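PDB 6D1P: glycosyl hydrolases family 2, sugar binding domain protein from Bacteroides uniformis str. 3978 T3 ii, which acts as a beta-glucuronidase of a human gut bacterium, probably hydrolysing the O-glycosyl bond that joins glucuronic acid to its conjugates. Local coordinates for residues A[43-46]-A[47-50]; A[65-68]-A[69-73]; A[120-124]-A[125-129]; A[335-338]-A[339-343]; A[405-408]-A[409-413]. One frame throughout, in Å; residues are numbered along the deposited sequence.

Overall arrangement
The five contacts follow one another along the chain. Interactions 1 to 3 lie in the N-terminal part, the last two in the TIM barrel domain. Interaction 1, on helix 45-49, packs on the hairpin of interaction 3, with Ile45, Trp46 and Met49 against Tyr121 and Tyr123; their centres are about 12 Å apart. Interactions 2 and 3 reach opposite outer strands of the same six-stranded antiparallel sheet, centres about 20 Å apart. Interaction 2 also joins the two domains, since Pro70 and Cys72 pack on the barrel loop of interaction 4, centres about 10 Å apart. Interaction 5, on helix 397-414, touches none of the others; its nearest atoms are about 7 Å from interaction 3.

Interaction 1: A[43-46]-A[47-50]. With NA (sodium ion), chain L.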
loop_
_atom_site.group_PDB
_atom_site.type_symbol
_atom_site.label_atom_id
_atom_site.label_comp_id
_atom_site.label_asym_id
_atom_site.label_seq_id
_atom_site.Cartn_x
_atom_site.Cartn_y
_atom_site.Cartn_z
ATOM N N GLY A 43 -11.225 11.409 -1.921
ATOM C CA GLY A 43 -11.982 12.095 -0.894
ATOM C C GLY A 43 -13.443 12.309 -1.212
ATOM O O GLY A 43 -14.225 12.594 -0.300
ATOM N N SER A 44 -13.821 12.202 -2.482
ATOM C CA SER A 44 -15.201 12.324 -2.947
ATOM C C SER A 44 -15.161 12.126 -4.450
ATOM O O SER A 44 -14.089 12.186 -5.060
ATOM C CB SER A 44 -15.817 13.684 -2.621
ATOM O OG SER A 44 -15.133 14.709 -3.318
ATOM N N ILE A 45 -16.334 11.888 -5.048
ATOM C CA ILE A 45 -16.365 11.762 -6.503
ATOM C C ILE A 45 -15.999 13.094 -7.146
ATOM O O ILE A 45 -15.413 13.129 -8.241
ATOM C CB ILE A 45 -17.735 11.236 -6.983
ATOM C CG1 ILE A 45 -17.739 11.037 -8.496
ATOM C CG2 ILE A 45 -18.865 12.182 -6.601
ATOM C CD1 ILE A 45 -16.618 10.172 -9.014
ATOM N N TRP A 46 -16.295 14.211 -6.465
ATOM C CA TRP A 46 -15.864 15.508 -6.975
ATOM C C TRP A 46 -14.348 15.570 -7.082
ATOM O O TRP A 46 -13.807 16.022 -8.101
ATOM C CB TRP A 46 -16.385 16.641 -6.093
ATOM C CG TRP A 46 -15.767 17.971 -6.437
ATOM C CD1 TRP A 46 -15.017 18.765 -5.615
ATOM C CD2 TRP A 46 -15.805 18.638 -7.710
ATOM N NE1 TRP A 46 -14.593 19.889 -6.294
ATOM C CE2 TRP A 46 -15.068 19.837 -7.577
ATOM C CE3 TRP A 46 -16.398 18.341 -8.943
ATOM C CZ2 TRP A 46 -14.910 20.740 -8.630
ATOM C CZ3 TRP A 46 -16.238 19.233 -9.987
ATOM C CH2 TRP A 46 -15.494 20.424 -9.825
ATOM N N GLU A 47 -13.647 15.098 -6.046
ATOM C CA GLU A 47 -12.191 15.106 -6.074
ATOM C C GLU A 47 -11.645 14.274 -7.233
ATOM O O GLU A 47 -10.556 14.561 -7.749
ATOM C CB GLU A 47 -11.639 14.603 -4.740
ATOM C CG GLU A 47 -10.233 15.114 -4.461
ATOM C CD GLU A 47 -9.582 14.453 -3.260
ATOM O OE1 GLU A 47 -9.582 13.195 -3.191
ATOM O OE2 GLU A 47 -9.064 15.197 -2.386
ATOM N N VAL A 48 -12.385 13.253 -7.665
ATOM C CA VAL A 48 -11.958 12.465 -8.817
ATOM C C VAL A 48 -12.181 13.247 -10.099
ATOM O O VAL A 48 -11.397 13.144 -11.049
ATOM C CB VAL A 48 -12.713 11.121 -8.839
ATOM C CG1 VAL A 48 -12.456 10.330 -10.151
ATOM C CG2 VAL A 48 -12.353 10.292 -7.616
ATOM N N MET A 49 -13.245 14.034 -10.137
ATOM C CA MET A 49 -13.699 14.696 -11.349
ATOM C C MET A 49 -13.173 16.120 -11.493
ATOM O O MET A 49 -13.218 16.668 -12.597
ATOM C CB MET A 49 -15.235 14.710 -11.369
ATOM C CG MET A 49 -15.862 13.324 -11.576
ATOM S SD MET A 49 -15.430 12.769 -13.216
ATOM C CE MET A 49 -16.043 11.083 -13.252
ATOM N N ARG A 50 -12.662 16.722 -10.420
ATOM C CA ARG A 50 -12.362 18.146 -10.434
ATOM C C ARG A 50 -11.226 18.463 -11.410
ATOM O O ARG A 50 -10.411 17.599 -11.732
ATOM C CB ARG A 50 -12.012 18.620 -9.026
ATOM C CG ARG A 50 -10.617 18.263 -8.549
ATOM C CD ARG A 50 -10.389 18.888 -7.183
ATOM N NE ARG A 50 -9.322 18.238 -6.433
ATOM C CZ ARG A 50 -9.060 18.517 -5.167
ATOM N NH1 ARG A 50 -9.783 19.432 -4.540
ATOM N NH2 ARG A 50 -8.089 17.886 -4.527
HETATM NA NA NA L . -15.974 16.957 -2.119
HETATM O O HOH W 1 -18.382 16.932 -2.546
#
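Ser44 and Glu47 meet at the N-cap of the short helix 45-49. The Ser44 hydroxyl accepts the Glu47 backbone N-H, OG to N 3.1 Å, with OG held between its own backbone N and carbonyl carbon (chi1 65°). The same oxygen also binds a sodium ion, OG to sodium 2.7 Å. This is the watery side of the contact: water 1 is another ligand, and the backbone oxygen of Asp434 of the second subunit completes the protein's share of the site, so the metal bridges two chains. The packing is firmer where Ile45, Val48 and Met49 rest on Ala165 of strand 162-169. Ile45 CD1 lies 4.0 Å from Val48 CB, and the Ile45 and Met49 side chains lie side by side, pointing the same way. Glu47 swings back past the cap, where its OE1 takes the Gly43 N-H from above the carboxylate plane, N to OE1 2.7 Å; the same oxygen pairs with Arg172 of the second subunit. Arg50, just beyond the helix, sends NH1 to Asp434 and Gly433 of that subunit, while NH2 keeps to a charge-only approach to Glu47 OE2. Arg50 CB makes a CH-pi contact over one face of the Trp46 indole, 3.8 Å from the centroid of the six-membered ring and 20° off its normal.

Interaction 2: A[65-68]-A[69-73]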
loop_
_atom_site.group_PDB
_atom_site.type_symbol
_atom_site.label_atom_id
_atom_site.label_comp_id
_atom_site.label_asym_id
_atom_site.label_seq_id
_atom_site.Cartn_x
_atom_site.Cartn_y
_atom_site.Cartn_z
ATOM N N GLN A 65 -1.849 6.526 -12.277
ATOM C CA GLN A 65 -1.114 5.722 -13.238
ATOM C C GLN A 65 -1.894 5.674 -14.533
ATOM O O GLN A 65 -3.126 5.605 -14.514
ATOM C CB GLN A 65 -0.907 4.293 -12.729
ATOM C CG GLN A 65 -0.256 4.192 -11.365
ATOM C CD GLN A 65 -0.462 2.828 -10.736
ATOM O OE1 GLN A 65 -0.417 1.806 -11.421
ATOM N NE2 GLN A 65 -0.712 2.809 -9.427
ATOM N N LYS A 66 -1.182 5.698 -15.651
ATOM C CA LYS A 66 -1.801 5.317 -16.915
ATOM C C LYS A 66 -1.728 3.809 -17.024
ATOM O O LYS A 66 -0.646 3.230 -16.919
ATOM C CB LYS A 66 -1.116 5.987 -18.101
ATOM C CG LYS A 66 -1.122 7.504 -17.973
ATOM C CD LYS A 66 -0.904 8.178 -19.315
ATOM C CE LYS A 66 -1.088 9.690 -19.195
ATOM N NZ LYS A 66 -2.400 10.007 -18.554
ATOM N N VAL A 67 -2.881 3.172 -17.189
ATOM C CA VAL A 67 -2.949 1.725 -17.295
ATOM C C VAL A 67 -3.763 1.356 -18.523
ATOM O O VAL A 67 -4.543 2.154 -19.051
ATOM C CB VAL A 67 -3.567 1.069 -16.039
ATOM C CG1 VAL A 67 -2.728 1.385 -14.807
ATOM C CG2 VAL A 67 -4.989 1.557 -15.857
ATOM N N THR A 68 -3.576 0.113 -18.953
ATOM C CA THR A 68 -4.369 -0.518 -19.997
ATOM C C THR A 68 -5.167 -1.664 -19.377
ATOM O O THR A 68 -4.605 -2.493 -18.648
ATOM C CB THR A 68 -3.450 -1.006 -21.124
ATOM O OG1 THR A 68 -2.982 0.129 -21.869
ATOM C CG2 THR A 68 -4.154 -1.997 -22.071
ATOM N N LEU A 69 -6.495 -1.684 -19.628
ATOM C CA LEU A 69 -7.371 -2.759 -19.157
ATOM C C LEU A 69 -7.233 -4.005 -20.030
ATOM O O LEU A 69 -6.928 -3.908 -21.222
ATOM C CB LEU A 69 -8.837 -2.315 -19.148
ATOM C CG LEU A 69 -9.135 -1.096 -18.256
ATOM C CD1 LEU A 69 -10.603 -0.988 -17.901
ATOM C CD2 LEU A 69 -8.283 -1.119 -17.001
ATOM N N PRO A 70 -7.461 -5.201 -19.459
ATOM C CA PRO A 70 -7.813 -5.433 -18.051
ATOM C C PRO A 70 -6.652 -5.185 -17.093
ATOM O O PRO A 70 -5.486 -5.266 -17.474
ATOM C CB PRO A 70 -8.221 -6.904 -18.026
ATOM C CG PRO A 70 -7.497 -7.514 -19.155
ATOM C CD PRO A 70 -7.430 -6.457 -20.229
ATOM N N HIS A 71 -6.991 -4.903 -15.840
ATOM C CA HIS A 71 -6.025 -4.452 -14.857
ATOM C C HIS A 71 -6.376 -5.021 -13.490
ATOM O O HIS A 71 -7.554 -5.184 -13.144
ATOM C CB HIS A 71 -5.989 -2.933 -14.808
ATOM C CG HIS A 71 -5.174 -2.399 -13.681
ATOM N ND1 HIS A 71 -5.727 -2.055 -12.465
ATOM C CD2 HIS A 71 -3.842 -2.182 -13.573
ATOM C CE1 HIS A 71 -4.768 -1.629 -11.662
ATOM N NE2 HIS A 71 -3.617 -1.699 -12.310
ATOM N N CYS A 72 -5.343 -5.299 -12.699
ATOM C CA CYS A 72 -5.551 -5.944 -11.413
ATOM C C CYS A 72 -4.708 -5.269 -10.337
ATOM O O CYS A 72 -3.520 -5.013 -10.553
ATOM C CB CYS A 72 -5.210 -7.437 -11.519
ATOM S SG CYS A 72 -5.323 -8.327 -9.972
ATOM N N PHE A 73 -5.330 -5.002 -9.173
ATOM C CA PHE A 73 -4.617 -4.405 -8.042
ATOM C C PHE A 73 -3.368 -5.198 -7.674
ATOM O O PHE A 73 -2.423 -4.644 -7.109
ATOM C CB PHE A 73 -5.497 -4.348 -6.780
ATOM C CG PHE A 73 -6.697 -3.434 -6.869
ATOM C CD1 PHE A 73 -7.018 -2.760 -8.038
ATOM C CD2 PHE A 73 -7.510 -3.267 -5.759
ATOM C CE1 PHE A 73 -8.122 -1.934 -8.096
ATOM C CE2 PHE A 73 -8.615 -2.447 -5.799
ATOM C CZ PHE A 73 -8.933 -1.779 -6.971
HETATM O O HOH W 2 -0.919 -1.313 -10.697
#
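Between Val67 and His71 the backbone leaves strand 65-67 and doubles back, with a cis peptide bond between Leu69 and Pro70 at the bend. No hydrogen bond joins 65-68 to 69-73. The bend instead brings two carbonyl oxygens together, Thr68 O and Pro70 O at 3.1 Å, and both are acceptors. The backbone is held from outside: Val67 pairs with Trp35, Leu69 with Thr32 and His71 with Leu190. Across the inside of the bend, Val67 and His71 meet at about a right angle. The valine methyl approaches the imidazole obliquely, Val67 CG1 to His71 CD2 3.9 Å. With His71 CG anti to the backbone N (chi1 171°), the ring reaches back toward the strand, and its ND1 is hydrogen-bonded to the hydroxyl of Tyr92. NE2 meets water 2 in the ring plane at 3.2 Å. The same water donates to Gln65 OE1, 3.2 Å away, so it spans the mouth of the bend where the two backbones lie farther apart. Val67 CG2 also comes within 4.4 Å of Leu69 CD2, a looser touch; both residues pack on Trp35 of strand 35-38. The chain here makes a bend with a cis proline, leaving strand 65-67, one of the two outermost strands of the six-stranded antiparallel sheet, in the sugar binding domain of this glycosyl hydrolase family 2 enzyme.

Interaction 3: A[120-124]-A[125-129]; sequences VYVYT and TRIAS
The ring of Tyr121 and the guanidinium of Arg126 stand with their planes 81° apart, and the tyrosine OH lies at the guanidinium edge, near its plane, 3.6 Å from Arg126 NE. Bends at chi2 and chi3 bring Arg126 CD and NE beside that OH. Closer in, Arg126 CB comes to Tyr121 CE2 at 3.6 Å on an oblique approach. The phenol's hydrogen-bond partner is Glu119, which lies only at long, weak ion-pair range from Arg126 NE. The other flat group, Tyr123, has one face covered by Thr124 CG2, 3.5 Å above the plane and over the ring centre. These residues belong to the beta hairpin of strands 117-122 and 125-131, closed by a type II' turn from Val122 to Thr125 with Tyr123 and Thr124 at its corners. Val122 and Thr125 form the hydrogen-bonded pair that shuts the turn, Thr125 N to Val122 O at 2.9 Å; Tyr121 and Arg126 are the non-hydrogen-bonded pair beside it. Val122, on the sheet face away from Tyr121, meets Ile127 CG1 with its CG2 at 3.8 Å. Both also touch Ala144 of helix 142-149, and Val122 meets Ile162 and Ile164 as well. Ile127 departs from strand conformation (psi -52°), so the pairing is irregular there. Even so, its N-H makes a nearly straight bond to the Val120 carbonyl, Ile127 N to Val120 O 2.6 Å.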
loop_
_atom_site.group_PDB
_atom_site.type_symbol
_atom_site.label_atom_id
_atom_site.label_comp_id
_atom_site.label_asym_id
_atom_site.label_seq_id
_atom_site.Cartn_x
_atom_site.Cartn_y
_atom_site.Cartn_z
ATOM N N VAL A 120 -20.011 2.639 -10.150
ATOM C CA VAL A 120 -19.874 3.242 -11.471
ATOM C C VAL A 120 -20.426 4.666 -11.445
ATOM O O VAL A 120 -21.560 4.890 -11.005
ATOM C CB VAL A 120 -20.601 2.408 -12.537
ATOM C CG1 VAL A 120 -20.244 2.912 -13.912
ATOM C CG2 VAL A 120 -20.245 0.959 -12.379
ATOM N N TYR A 121 -19.645 5.618 -11.960
ATOM C CA TYR A 121 -20.031 7.021 -11.959
ATOM C C TYR A 121 -19.921 7.602 -13.357
ATOM O O TYR A 121 -18.920 7.389 -14.042
ATOM C CB TYR A 121 -19.150 7.835 -11.015
ATOM C CG TYR A 121 -19.247 7.455 -9.560
ATOM C CD1 TYR A 121 -18.576 6.339 -9.059
ATOM C CD2 TYR A 121 -19.976 8.240 -8.673
ATOM C CE1 TYR A 121 -18.656 6.009 -7.708
ATOM C CE2 TYR A 121 -20.064 7.915 -7.331
ATOM C CZ TYR A 121 -19.409 6.805 -6.848
ATOM O OH TYR A 121 -19.506 6.506 -5.503
ATOM N N VAL A 122 -20.959 8.319 -13.779
ATOM C CA VAL A 122 -20.888 9.283 -14.872
ATOM C C VAL A 122 -20.732 10.661 -14.236
ATOM O O VAL A 122 -21.603 11.100 -13.470
ATOM C CB VAL A 122 -22.145 9.231 -15.753
ATOM C CG1 VAL A 122 -22.187 10.444 -16.697
ATOM C CG2 VAL A 122 -22.236 7.918 -16.528
ATOM N N TYR A 123 -19.635 11.345 -14.545
ATOM C CA TYR A 123 -19.296 12.580 -13.844
ATOM C C TYR A 123 -19.498 12.396 -12.336
ATOM O O TYR A 123 -18.883 11.504 -11.746
ATOM C CB TYR A 123 -20.115 13.749 -14.399
ATOM C CG TYR A 123 -19.625 15.107 -13.949
ATOM C CD1 TYR A 123 -20.514 16.053 -13.456
ATOM C CD2 TYR A 123 -18.270 15.434 -13.995
ATOM C CE1 TYR A 123 -20.074 17.301 -13.025
ATOM C CE2 TYR A 123 -17.821 16.677 -13.575
ATOM C CZ TYR A 123 -18.734 17.612 -13.085
ATOM O OH TYR A 123 -18.307 18.852 -12.658
ATOM N N THR A 124 -20.370 13.180 -11.696
ATOM C CA THR A 124 -20.510 13.117 -10.248
ATOM C C THR A 124 -21.721 12.321 -9.799
ATOM O O THR A 124 -22.133 12.441 -8.642
ATOM C CB THR A 124 -20.593 14.519 -9.651
ATOM O OG1 THR A 124 -21.807 15.141 -10.087
ATOM C CG2 THR A 124 -19.405 15.340 -10.088
ATOM N N THR A 125 -22.291 11.515 -10.678
ATOM C CA THR A 125 -23.525 10.798 -10.409
ATOM C C THR A 125 -23.229 9.303 -10.388
ATOM O O THR A 125 -22.707 8.759 -11.369
ATOM C CB THR A 125 -24.567 11.123 -11.479
ATOM O OG1 THR A 125 -24.734 12.542 -11.559
ATOM C CG2 THR A 125 -25.905 10.474 -11.136
ATOM N N ARG A 126 -23.564 8.638 -9.283
ATOM C CA ARG A 126 -23.392 7.192 -9.230
ATOM C C ARG A 126 -24.491 6.507 -10.029
ATOM O O ARG A 126 -25.667 6.865 -9.920
ATOM C CB ARG A 126 -23.400 6.697 -7.788
ATOM C CG ARG A 126 -23.428 5.185 -7.695
ATOM C CD ARG A 126 -22.427 4.624 -6.699
ATOM N NE ARG A 126 -22.740 4.980 -5.329
ATOM C CZ ARG A 126 -23.732 4.451 -4.625
ATOM N NH1 ARG A 126 -23.937 4.859 -3.374
ATOM N NH2 ARG A 126 -24.527 3.534 -5.167
ATOM N N ILE A 127 -24.106 5.526 -10.834
ATOM C CA ILE A 127 -25.018 4.843 -11.749
ATOM C C ILE A 127 -25.520 3.537 -11.161
ATOM O O ILE A 127 -26.723 3.276 -11.125
ATOM C CB ILE A 127 -24.311 4.589 -13.100
ATOM C CG1 ILE A 127 -23.711 5.887 -13.661
ATOM C CG2 ILE A 127 -25.252 3.854 -14.079
ATOM C CD1 ILE A 127 -24.675 7.082 -13.648
ATOM N N ALA A 128 -24.591 2.702 -10.715
ATOM C CA ALA A 128 -24.835 1.308 -10.389
ATOM C C ALA A 128 -23.725 0.848 -9.463
ATOM O O ALA A 128 -22.649 1.454 -9.392
ATOM C CB ALA A 128 -24.869 0.435 -11.639
ATOM N N SER A 129 -24.001 -0.229 -8.746
ATOM C CA SER A 129 -22.998 -0.823 -7.886
ATOM C C SER A 129 -23.197 -2.328 -7.917
ATOM O O SER A 129 -24.275 -2.821 -8.251
ATOM C CB SER A 129 -23.068 -0.258 -6.462
ATOM O OG SER A 129 -24.402 -0.193 -6.020
#

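Interaction 4: A[335-338]-A[339-343]; sequences AGVG and AALTE
A type II' beta turn running from Val337 to Ala340 reverses the chain in the loop between strand 321-329 and helix 343-356 of the TIM barrel domain. Its closing bond runs from Ala340 N to Val337 O, 2.8 Å long and fairly straight at 164°, though the N-H comes from above the carbonyl plane. Gly338 takes the first corner, where phi is 57°. Val337 and Gly338 together also make a classic beta bulge, both facing a single residue earlier in the chain. Ala340 then centres an inverse gamma turn, with a weak Leu341 N to Ala339 O bond. Val337 CB lies 3.4 Å from Ala340 O and 4.2 Å from Ala340 CB, while the Val337 methyl CG2 reaches Leu341 CD1 at 3.8 Å. That same leucine methyl lies 3.4 Å from Gly338 O. Around the turn, Ala339 rests on Tyr187 and Tyr191. Val337 packs on Met345 and Leu341 on Glu349, both in helix 343-356, whose N-cap Thr342 uses its hydroxyl to hold Met345 N.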
loop_
_atom_site.group_PDB
_atom_site.type_symbol
_atom_site.label_atom_id
_atom_site.label_comp_id
_atom_site.label_asym_id
_atom_site.label_seq_id
_atom_site.Cartn_x
_atom_site.Cartn_y
_atom_site.Cartn_z
ATOM N N ALA A 335 1.033 -15.205 -14.181
ATOM C CA ALA A 335 2.242 -14.468 -13.822
ATOM C C ALA A 335 2.220 -13.045 -14.369
ATOM O O ALA A 335 1.962 -12.821 -15.553
ATOM C CB ALA A 335 3.473 -15.208 -14.351
ATOM N N GLY A 336 2.497 -12.080 -13.501
ATOM C CA GLY A 336 2.608 -10.706 -13.930
ATOM C C GLY A 336 1.311 -9.942 -14.019
ATOM O O GLY A 336 1.349 -8.709 -14.116
ATOM N N VAL A 337 0.155 -10.606 -13.989
ATOM C CA VAL A 337 -1.109 -9.922 -14.223
ATOM C C VAL A 337 -2.138 -10.176 -13.136
ATOM O O VAL A 337 -3.217 -9.570 -13.166
ATOM C CB VAL A 337 -1.693 -10.279 -15.607
ATOM C CG1 VAL A 337 -0.660 -10.015 -16.686
ATOM C CG2 VAL A 337 -2.210 -11.768 -15.633
ATOM N N GLY A 338 -1.842 -11.039 -12.170
ATOM C CA GLY A 338 -2.876 -11.454 -11.241
ATOM C C GLY A 338 -4.043 -12.049 -12.007
ATOM O O GLY A 338 -3.890 -13.025 -12.766
ATOM N N ALA A 339 -5.229 -11.444 -11.844
ATOM C CA ALA A 339 -6.426 -11.871 -12.560
ATOM C C ALA A 339 -6.585 -11.229 -13.941
ATOM O O ALA A 339 -7.518 -11.582 -14.668
ATOM C CB ALA A 339 -7.672 -11.560 -11.716
ATOM N N ALA A 340 -5.717 -10.291 -14.327
ATOM C CA ALA A 340 -5.920 -9.516 -15.557
ATOM C C ALA A 340 -5.381 -10.271 -16.782
ATOM O O ALA A 340 -4.451 -9.851 -17.472
ATOM C CB ALA A 340 -5.284 -8.141 -15.416
ATOM N N LEU A 341 -6.020 -11.398 -17.068
ATOM C CA LEU A 341 -5.694 -12.164 -18.254
ATOM C C LEU A 341 -6.396 -11.568 -19.457
ATOM O O LEU A 341 -7.569 -11.187 -19.382
ATOM C CB LEU A 341 -6.100 -13.630 -18.086
ATOM C CG LEU A 341 -5.175 -14.486 -17.215
ATOM C CD1 LEU A 341 -5.209 -14.046 -15.758
ATOM C CD2 LEU A 341 -5.500 -15.990 -17.357
ATOM N N THR A 342 -5.660 -11.471 -20.560
ATOM C CA THR A 342 -6.206 -11.119 -21.858
ATOM C C THR A 342 -6.824 -12.352 -22.528
ATOM O O THR A 342 -6.561 -13.498 -22.148
ATOM C CB THR A 342 -5.115 -10.535 -22.756
ATOM O OG1 THR A 342 -4.117 -11.540 -23.017
ATOM C CG2 THR A 342 -4.460 -9.314 -22.080
ATOM N N GLU A 343 -7.677 -12.096 -23.526
ATOM C CA GLU A 343 -8.250 -13.192 -24.298
ATOM C C GLU A 343 -7.161 -14.060 -24.909
ATOM O O GLU A 343 -7.242 -15.293 -24.869
ATOM C CB GLU A 343 -9.170 -12.651 -25.389
ATOM C CG GLU A 343 -9.470 -13.687 -26.457
ATOM C CD GLU A 343 -10.537 -13.249 -27.450
ATOM O OE1 GLU A 343 -11.049 -12.112 -27.329
ATOM O OE2 GLU A 343 -10.870 -14.059 -28.350
#

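Interaction 5: A[405-408]-A[409-413]; sequences RMLT and NMIEQ
Arg405 O receives the N-H of Asn409 at 2.8 Å, the first of four successive backbone bonds across this part of helix 397-414. Met406 O to Met410 N follows at 2.8 Å, then Leu407 O with Ile411 N and Thr408 O with Glu412 N, all close to straight. The polar side-chain ends turn to other partners. Asn409 ND2 donates to Asp135 OD2 and Arg405 NH2 to the carbonyl of Val131, so the pair, one helical turn apart, reaches the end of strand 125-131 and the loop after it. Between them the contact is carbon on amide: Arg405 CG lies 3.8 Å from Asn409 ND2, the two chains running side by side with their flat groups 59° apart. Thr408 folds its hydroxyl back on the Arg404 carbonyl, which leaves its methyl CG2, anti to the backbone N, 3.8 Å from Glu412 OE1. The rest is apolar. Leu407 CD1 meets Ile411 CD1 at 3.6 Å, side by side, and Met410 CE at 3.9 Å, where the methionine bends at chi3 to bring its methyl in. This hydrophobic strip faces inward: Leu407 packs on Leu425, and Met410 and Ile411 on Trp423, in strand 420-432 of the barrel. Helix 397-414 is the crossover helix of the beta-alpha-beta unit between strands 382-386 and 420-432; on its flank Leu407, Thr408 and Ile411 meet helix 440-457.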
loop_
_atom_site.group_PDB
_atom_site.type_symbol
_atom_site.label_atom_id
_atom_site.label_comp_id
_atom_site.label_asym_id
_atom_site.label_seq_id
_atom_site.Cartn_x
_atom_site.Cartn_y
_atom_site.Cartn_z
ATOM N N ARG A 405 -27.792 -14.726 -5.428
ATOM C CA ARG A 405 -27.637 -13.905 -6.619
ATOM C C ARG A 405 -26.567 -14.465 -7.547
ATOM O O ARG A 405 -26.754 -14.494 -8.771
ATOM C CB ARG A 405 -27.292 -12.472 -6.221
ATOM C CG ARG A 405 -27.232 -11.501 -7.380
ATOM C CD ARG A 405 -27.076 -10.064 -6.859
ATOM N NE ARG A 405 -25.796 -9.848 -6.190
ATOM C CZ ARG A 405 -25.651 -9.673 -4.878
ATOM N NH1 ARG A 405 -26.722 -9.679 -4.095
ATOM N NH2 ARG A 405 -24.437 -9.468 -4.349
ATOM N N MET A 406 -25.431 -14.901 -7.000
ATOM C CA MET A 406 -24.372 -15.368 -7.889
ATOM C C MET A 406 -24.730 -16.722 -8.502
ATOM O O MET A 406 -24.441 -16.969 -9.679
ATOM C CB MET A 406 -23.034 -15.403 -7.147
ATOM C CG MET A 406 -22.545 -13.999 -6.781
ATOM S SD MET A 406 -20.881 -13.909 -6.084
ATOM C CE MET A 406 -19.848 -14.018 -7.544
ATOM N N LEU A 407 -25.391 -17.598 -7.740
ATOM C CA LEU A 407 -25.865 -18.845 -8.335
ATOM C C LEU A 407 -26.805 -18.554 -9.493
ATOM O O LEU A 407 -26.655 -19.111 -10.589
ATOM C CB LEU A 407 -26.554 -19.715 -7.286
ATOM C CG LEU A 407 -27.080 -21.032 -7.844
ATOM C CD1 LEU A 407 -25.968 -21.840 -8.459
ATOM C CD2 LEU A 407 -27.761 -21.813 -6.735
ATOM N N THR A 408 -27.745 -17.630 -9.274
ATOM C CA THR A 408 -28.688 -17.234 -10.313
ATOM C C THR A 408 -27.965 -16.670 -11.529
ATOM O O THR A 408 -28.248 -17.060 -12.670
ATOM C CB THR A 408 -29.672 -16.215 -9.738
ATOM O OG1 THR A 408 -30.407 -16.830 -8.669
ATOM C CG2 THR A 408 -30.629 -15.710 -10.796
ATOM N N ASN A 409 -27.007 -15.766 -11.299
ATOM C CA ASN A 409 -26.284 -15.149 -12.407
ATOM C C ASN A 409 -25.443 -16.177 -13.152
ATOM O O ASN A 409 -25.408 -16.183 -14.388
ATOM C CB ASN A 409 -25.401 -14.004 -11.901
ATOM C CG ASN A 409 -26.188 -12.754 -11.554
ATOM O OD1 ASN A 409 -27.313 -12.578 -11.993
ATOM N ND2 ASN A 409 -25.578 -11.864 -10.774
ATOM N N MET A 410 -24.757 -17.053 -12.422
ATOM C CA MET A 410 -23.905 -18.044 -13.067
ATOM C C MET A 410 -24.709 -18.949 -13.992
ATOM O O MET A 410 -24.311 -19.204 -15.133
ATOM C CB MET A 410 -23.190 -18.875 -12.014
ATOM C CG MET A 410 -22.082 -19.715 -12.578
ATOM S SD MET A 410 -21.404 -20.806 -11.333
ATOM C CE MET A 410 -22.869 -21.726 -10.896
ATOM N N ILE A 411 -25.844 -19.448 -13.505
ATOM C CA ILE A 411 -26.677 -20.346 -14.291
ATOM C C ILE A 411 -27.297 -19.605 -15.467
ATOM O O ILE A 411 -27.231 -20.060 -16.609
ATOM C CB ILE A 411 -27.749 -20.983 -13.394
ATOM C CG1 ILE A 411 -27.106 -22.014 -12.464
ATOM C CG2 ILE A 411 -28.849 -21.592 -14.244
ATOM C CD1 ILE A 411 -28.011 -22.435 -11.347
ATOM N N GLU A 412 -27.890 -18.444 -15.212
ATOM C CA GLU A 412 -28.540 -17.724 -16.301
ATOM C C GLU A 412 -27.546 -17.283 -17.369
ATOM O O GLU A 412 -27.879 -17.289 -18.558
ATOM C CB GLU A 412 -29.314 -16.528 -15.752
ATOM C CG GLU A 412 -30.703 -16.924 -15.248
ATOM C CD GLU A 412 -31.461 -15.772 -14.628
ATOM O OE1 GLU A 412 -30.871 -14.669 -14.491
ATOM O OE2 GLU A 412 -32.640 -15.974 -14.263
ATOM N N GLN A 413 -26.320 -16.928 -16.971
ATOM C CA GLN A 413 -25.340 -16.394 -17.904
ATOM C C GLN A 413 -24.582 -17.471 -18.669
ATOM O O GLN A 413 -24.053 -17.180 -19.745
ATOM C CB GLN A 413 -24.356 -15.477 -17.153
ATOM C CG GLN A 413 -24.960 -14.099 -16.828
ATOM C CD GLN A 413 -24.211 -13.326 -15.737
ATOM O OE1 GLN A 413 -23.022 -13.530 -15.509
ATOM N NE2 GLN A 413 -24.917 -12.438 -15.066
#